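Local atomic coordinates of putative polysaccharide binding proteins (DUF1812) (Bacteroides thetaiotaomicron VPI-5482, PDB entry 3GF8), a protein that is a putative lipid-modified fimbrial assembly protein of the FimB/Mfa2 family, probably attached to the outer membrane and possibly binding polysaccharides. Residues Ile270-Glu275 / Ala279-Val284; Met26-Ala31 / Leu261-Asn266. All coordinates share one frame; numbering follows the deposited sequence.

Contact 1: residues Ile270-Glu275 / Ala279-Val284; sequences IFFLSE and AVQIVV
The amide of Gln281 stands edge-on over the ring of Phe272, across a hydrogen-bonded antiparallel pair, the two planes 89° apart. Gln281 NE2 sits over one face of the ring, displaced toward the rim, and comes within 3.5 Å of Phe272 CD1; the backbone O of Gln281 lies at the ring edge, in its plane. The amide arrives there because CG of Gln281 is tucked between its backbone N and carbonyl carbon (chi1 54°), after which the chain runs out extended. Farther along the same face of the hairpin, Val283 CG2 meets Phe272 CE1 at 3.7 Å, so the ring bridges two residues of the opposite strand. Replacing Phe272 by an alanine would probably leave the amide of Gln281 without the ring it rests against and Val283 CG2 without its aromatic neighbour.

On the other face, Phe271 and Ile282 run alongside each other, CD2 of the ring 3.6 Å from Ile282 CG2, while Ala279 CB approaches the ring edge near its plane. Phe237 adds an edge-to-face neighbour to Phe271, and Tyr244 of helix 241-246 touches both Phe271 and Ile282. Leu273 CD2 reaches Ala279 CB at 4.2 Å.

Reciprocal backbone bonds join Ile270 and Val283. Beyond them Phe272 N donates to Gln281 O at 3.0 Å, and Phe272 O accepts from Val280 N at 2.8 Å. Val280 and Gln281 thus both oppose Phe272, a classic beta bulge near the turn of the hairpin formed by strands 266-273 and 279-284. The chemistry divides by face: Phe271, Leu273, Ala279 and Ile282 form a buried apolar layer, whereas the side carrying Ile270, Phe272, Gln281 and Val283 is partly exposed and sets a polar amide against an aromatic ring.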
loop_
_atom_site.group_PDB
_atom_site.type_symbol
_atom_site.label_atom_id
_atom_site.label_comp_id
_atom_site.label_asym_id
_atom_site.label_seq_id
_atom_site.Cartn_x
_atom_site.Cartn_y
_atom_site.Cartn_z
ATOM N N ILE A 270 18.055 -3.655 -5.032
ATOM C CA ILE A 270 19.215 -3.210 -5.784
ATOM C C ILE A 270 19.144 -3.724 -7.234
ATOM O O ILE A 270 19.007 -4.925 -7.461
ATOM C CB ILE A 270 20.538 -3.707 -5.209
ATOM C CG1 ILE A 270 20.610 -3.532 -3.689
ATOM C CG2 ILE A 270 21.655 -2.908 -5.809
ATOM C CD1 ILE A 270 20.413 -2.127 -3.244
ATOM N N PHE A 271 19.260 -2.812 -8.201
ATOM C CA PHE A 271 19.553 -3.159 -9.582
ATOM C C PHE A 271 21.048 -3.113 -9.881
ATOM O O PHE A 271 21.745 -2.105 -9.599
ATOM C CB PHE A 271 18.833 -2.207 -10.531
ATOM C CG PHE A 271 17.349 -2.219 -10.361
ATOM C CD1 PHE A 271 16.762 -1.487 -9.359
ATOM C CD2 PHE A 271 16.553 -2.964 -11.198
ATOM C CE1 PHE A 271 15.416 -1.500 -9.186
ATOM C CE2 PHE A 271 15.197 -2.975 -11.032
ATOM C CZ PHE A 271 14.631 -2.246 -10.023
ATOM N N PHE A 272 21.525 -4.216 -10.455
ATOM C CA PHE A 272 22.882 -4.350 -10.944
ATOM C C PHE A 272 22.820 -4.255 -12.454
ATOM O O PHE A 272 22.295 -5.157 -13.121
ATOM C CB PHE A 272 23.491 -5.676 -10.502
ATOM C CG PHE A 272 23.663 -5.758 -9.035
ATOM C CD1 PHE A 272 22.585 -6.059 -8.221
ATOM C CD2 PHE A 272 24.873 -5.444 -8.456
ATOM C CE1 PHE A 272 22.736 -6.087 -6.852
ATOM C CE2 PHE A 272 25.029 -5.460 -7.085
ATOM C CZ PHE A 272 23.970 -5.783 -6.284
ATOM N N LEU A 273 23.326 -3.149 -12.987
ATOM C CA LEU A 273 23.102 -2.813 -14.394
ATOM C C LEU A 273 24.346 -2.963 -15.239
ATOM O O LEU A 273 25.486 -2.837 -14.757
ATOM C CB LEU A 273 22.640 -1.382 -14.512
ATOM C CG LEU A 273 21.419 -1.059 -13.685
ATOM C CD1 LEU A 273 21.396 0.399 -13.437
ATOM C CD2 LEU A 273 20.220 -1.514 -14.479
ATOM N N SER A 274 24.102 -3.235 -16.510
ATOM C CA SER A 274 25.139 -3.176 -17.508
ATOM C C SER A 274 25.420 -1.697 -17.812
ATOM O O SER A 274 24.646 -0.796 -17.451
ATOM C CB SER A 274 24.703 -3.904 -18.781
ATOM O OG SER A 274 23.744 -3.161 -19.520
ATOM N N GLU A 275 26.510 -1.483 -18.518
ATOM C CA GLU A 275 26.791 -0.181 -19.136
ATOM C C GLU A 275 25.687 0.336 -20.030
ATOM O O GLU A 275 25.594 1.521 -20.251
ATOM C CB GLU A 275 28.063 -0.261 -19.977
ATOM C CG GLU A 275 29.290 -0.539 -19.167
ATOM C CD GLU A 275 30.571 -0.119 -19.878
ATOM O OE1 GLU A 275 30.525 0.143 -21.114
ATOM O OE2 GLU A 275 31.612 -0.044 -19.177
ATOM N N ALA A 279 19.267 -4.418 -16.722
ATOM C CA ALA A 279 19.379 -5.108 -15.424
ATOM C C ALA A 279 19.896 -6.544 -15.611
ATOM O O ALA A 279 19.281 -7.381 -16.296
ATOM C CB ALA A 279 18.041 -5.102 -14.673
ATOM N N VAL A 280 21.079 -6.805 -15.059
ATOM C CA VAL A 280 21.652 -8.129 -15.125
ATOM C C VAL A 280 21.044 -8.990 -14.034
ATOM O O VAL A 280 20.628 -10.149 -14.272
ATOM C CB VAL A 280 23.161 -8.092 -15.039
ATOM C CG1 VAL A 280 23.709 -9.519 -15.051
ATOM C CG2 VAL A 280 23.693 -7.261 -16.209
ATOM N N GLN A 281 20.959 -8.412 -12.845
ATOM C CA GLN A 281 20.318 -9.073 -11.736
ATOM C C GLN A 281 19.798 -8.045 -10.774
ATOM O O GLN A 281 20.282 -6.913 -10.772
ATOM C CB GLN A 281 21.305 -10.002 -11.022
ATOM C CG GLN A 281 22.582 -9.325 -10.589
ATOM C CD GLN A 281 23.327 -10.095 -9.498
ATOM O OE1 GLN A 281 23.599 -11.299 -9.630
ATOM N NE2 GLN A 281 23.686 -9.384 -8.422
ATOM N N ILE A 282 18.801 -8.448 -9.991
ATOM C CA ILE A 282 18.298 -7.652 -8.899
ATOM C C ILE A 282 18.415 -8.395 -7.572
ATOM O O ILE A 282 18.480 -9.625 -7.510
ATOM C CB ILE A 282 16.820 -7.206 -9.134
ATOM C CG1 ILE A 282 15.860 -8.392 -9.029
ATOM C CG2 ILE A 282 16.714 -6.538 -10.480
ATOM C CD1 ILE A 282 14.484 -8.114 -9.549
ATOM N N VAL A 283 18.410 -7.641 -6.488
ATOM C CA VAL A 283 18.347 -8.233 -5.195
ATOM C C VAL A 283 17.153 -7.587 -4.552
ATOM O O VAL A 283 17.098 -6.358 -4.438
ATOM C CB VAL A 283 19.605 -7.995 -4.433
ATOM C CG1 VAL A 283 19.509 -8.585 -2.951
ATOM C CG2 VAL A 283 20.728 -8.623 -5.158
ATOM N N VAL A 284 16.174 -8.413 -4.192
ATOM C CA VAL A 284 14.959 -7.952 -3.516
ATOM C C VAL A 284 14.987 -8.490 -2.111
ATOM O O VAL A 284 14.944 -9.690 -1.902
ATOM C CB VAL A 284 13.703 -8.421 -4.234
ATOM C CG1 VAL A 284 12.417 -7.859 -3.543
ATOM C CG2 VAL A 284 13.785 -8.030 -5.702
#

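Contact 2: residues Met26-Ala31 / Leu261-Asn266; sequences MEFADA and LDRQSN. With EDO (1,2-ethanediol), chain B.
Met26, in the loop before helix 32-35, brings its backbone N to 3.4 Å from Arg263 O at the end of helix 257-263, and a water accepts from that N at 2.8 Å while donating a weak bond to the same carbonyl. The guanidinium of Arg263 lies flat on the Phe28 ring, planes 19° apart and centres 3.8 Å apart. Phe28 CE2 is over the middle of the guanidinium, whereas NH1 stands over the ring nearer its rim. An extended run from CG to NE carries the arginine out to the ring; a salt bridge from NE to Glu259 and a hydrogen bond from NH1 to Asn25 O help fix its rotation.

Beside this stack, the selenomethionine Met26 bends at chi2 and chi3, bringing SE to 3.9 Å from Arg263 CB. Its CG meets Gln264 NE2 at 3.6 Å, the two side chains crossing at about a right angle; that NE2 is bound to Glu251. Gln264 OE1 accepts from Asn266 N, which lies above the amide plane, where the chain passes from helix to strand. The contact therefore joins loop and helix end by a cation-pi stack at the surface; the arginine's positive charge is probably balanced by Glu259.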
loop_
_atom_site.group_PDB
_atom_site.type_symbol
_atom_site.label_atom_id
_atom_site.label_comp_id
_atom_site.label_asym_id
_atom_site.label_seq_id
_atom_site.Cartn_x
_atom_site.Cartn_y
_atom_site.Cartn_z
HETATM N N MSE A 26 4.341 -10.292 5.949
HETATM C CA MSE A 26 5.317 -11.355 5.754
HETATM C C MSE A 26 5.739 -12.014 7.060
HETATM O O MSE A 26 6.373 -13.050 7.027
HETATM C CB MSE A 26 6.537 -10.893 4.975
HETATM C CG MSE A 26 6.189 -10.426 3.582
HETATM SE SE MSE A 26 5.617 -11.873 2.471
HETATM C CE MSE A 26 7.432 -12.505 2.074
ATOM N N GLU A 27 5.353 -11.460 8.199
ATOM C CA GLU A 27 5.634 -12.119 9.461
ATOM C C GLU A 27 4.463 -13.021 9.848
ATOM O O GLU A 27 4.489 -13.665 10.883
ATOM C CB GLU A 27 5.926 -11.083 10.556
ATOM C CG GLU A 27 7.158 -10.198 10.272
ATOM N N PHE A 28 3.414 -13.077 9.033
ATOM C CA PHE A 28 2.261 -13.927 9.372
ATOM C C PHE A 28 1.854 -13.787 10.842
ATOM O O PHE A 28 1.458 -14.760 11.472
ATOM C CB PHE A 28 2.579 -15.400 9.042
ATOM C CG PHE A 28 2.660 -15.655 7.600
ATOM C CD1 PHE A 28 3.763 -15.249 6.886
ATOM C CD2 PHE A 28 1.598 -16.203 6.924
ATOM C CE1 PHE A 28 3.823 -15.414 5.516
ATOM C CE2 PHE A 28 1.664 -16.395 5.550
ATOM C CZ PHE A 28 2.784 -16.001 4.849
ATOM N N ALA A 29 1.929 -12.580 11.383
ATOM C CA ALA A 29 1.618 -12.346 12.792
ATOM C C ALA A 29 0.983 -10.967 12.952
ATOM O O ALA A 29 1.214 -10.074 12.133
ATOM C CB ALA A 29 2.882 -12.476 13.615
ATOM N N ASP A 30 0.146 -10.803 13.972
ATOM C CA ASP A 30 -0.656 -9.606 14.103
ATOM C C ASP A 30 0.203 -8.443 14.576
ATOM O O ASP A 30 0.771 -8.529 15.648
ATOM C CB ASP A 30 -1.782 -9.816 15.108
ATOM C CG ASP A 30 -2.646 -8.568 15.287
ATOM O OD1 ASP A 30 -2.702 -7.722 14.362
ATOM O OD2 ASP A 30 -3.247 -8.423 16.367
ATOM N N ALA A 31 0.291 -7.360 13.786
ATOM C CA ALA A 31 1.096 -6.172 14.169
ATOM C C ALA A 31 0.239 -4.924 14.405
ATOM O O ALA A 31 0.756 -3.800 14.452
ATOM C CB ALA A 31 2.201 -5.888 13.115
ATOM N N LEU A 261 2.456 -9.281 -3.001
ATOM C CA LEU A 261 2.330 -7.826 -3.117
ATOM C C LEU A 261 1.539 -7.187 -1.948
ATOM O O LEU A 261 1.862 -6.074 -1.492
ATOM C CB LEU A 261 1.693 -7.458 -4.449
ATOM C CG LEU A 261 2.517 -7.812 -5.691
ATOM C CD1 LEU A 261 1.734 -7.365 -6.964
ATOM C CD2 LEU A 261 3.918 -7.212 -5.607
ATOM N N ASP A 262 0.525 -7.883 -1.453
ATOM C CA ASP A 262 -0.279 -7.359 -0.346
ATOM C C ASP A 262 0.431 -7.529 0.961
ATOM O O ASP A 262 0.429 -6.607 1.814
ATOM C CB ASP A 262 -1.620 -8.067 -0.220
ATOM C CG ASP A 262 -2.574 -7.716 -1.322
ATOM O OD1 ASP A 262 -2.495 -6.608 -1.886
ATOM O OD2 ASP A 262 -3.417 -8.568 -1.625
ATOM N N ARG A 263 1.033 -8.694 1.141
ATOM C CA ARG A 263 1.660 -9.009 2.426
ATOM C C ARG A 263 2.937 -8.238 2.683
ATOM O O ARG A 263 3.222 -7.871 3.812
ATOM C CB ARG A 263 1.980 -10.496 2.523
ATOM C CG ARG A 263 0.867 -11.350 3.062
ATOM C CD ARG A 263 1.412 -12.750 3.285
ATOM N NE ARG A 263 0.348 -13.715 3.477
ATOM C CZ ARG A 263 -0.247 -13.972 4.635
ATOM N NH1 ARG A 263 0.109 -13.357 5.768
ATOM N NH2 ARG A 263 -1.210 -14.883 4.657
ATOM N N GLN A 264 3.733 -8.041 1.634
ATOM C CA GLN A 264 5.000 -7.336 1.747
ATOM C C GLN A 264 4.787 -5.868 1.445
ATOM O O GLN A 264 4.236 -5.519 0.389
ATOM C CB GLN A 264 6.014 -7.926 0.742
ATOM C CG GLN A 264 7.432 -7.327 0.822
ATOM C CD GLN A 264 7.960 -7.277 2.255
ATOM O OE1 GLN A 264 7.591 -6.392 3.017
ATOM N NE2 GLN A 264 8.811 -8.231 2.620
ATOM N N SER A 265 5.230 -4.993 2.338
ATOM C CA SER A 265 5.119 -3.570 2.028
ATOM C C SER A 265 6.421 -2.790 2.091
ATOM O O SER A 265 6.419 -1.565 1.904
ATOM C CB SER A 265 4.036 -2.918 2.912
ATOM O OG SER A 265 2.793 -3.565 2.710
ATOM N N ASN A 266 7.525 -3.471 2.387
ATOM C CA ASN A 266 8.833 -2.865 2.260
ATOM C C ASN A 266 9.689 -3.652 1.318
ATOM O O ASN A 266 9.971 -4.821 1.567
ATOM C CB ASN A 266 9.540 -2.817 3.594
ATOM C CG ASN A 266 8.791 -2.033 4.590
ATOM O OD1 ASN A 266 8.071 -2.590 5.410
ATOM N ND2 ASN A 266 8.909 -0.716 4.508
HETATM C C1 EDO B . 12.293 -0.429 2.640
HETATM O O1 EDO B . 11.203 -0.023 3.489
HETATM C C2 EDO B . 13.614 -0.083 3.325
HETATM O O2 EDO B . 14.512 -1.206 3.380
HETATM O O HOH W 1 5.572 -7.776 6.160
#

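The two contacts follow one another along the chain: 261-266 leads from helix 257-263 into strand 266-273, whose far end supplies 270-275 to contact 1. Their centres are about 25 Å apart. Contact 1 is local, a hairpin between neighbouring strands near one end of the molecule, partly buried and knit by backbone hydrogen bonds with one bulge. Contact 2 lies closer to the middle of the chain and joins residues more than two hundred positions apart at the surface, with side-chain stacking and a weakly bridging water in place of a strand ladder. Aromatic rings serve both, but Phe271 packs among buried apolar groups, whereas Phe28 is exposed and receives a charged guanidinium.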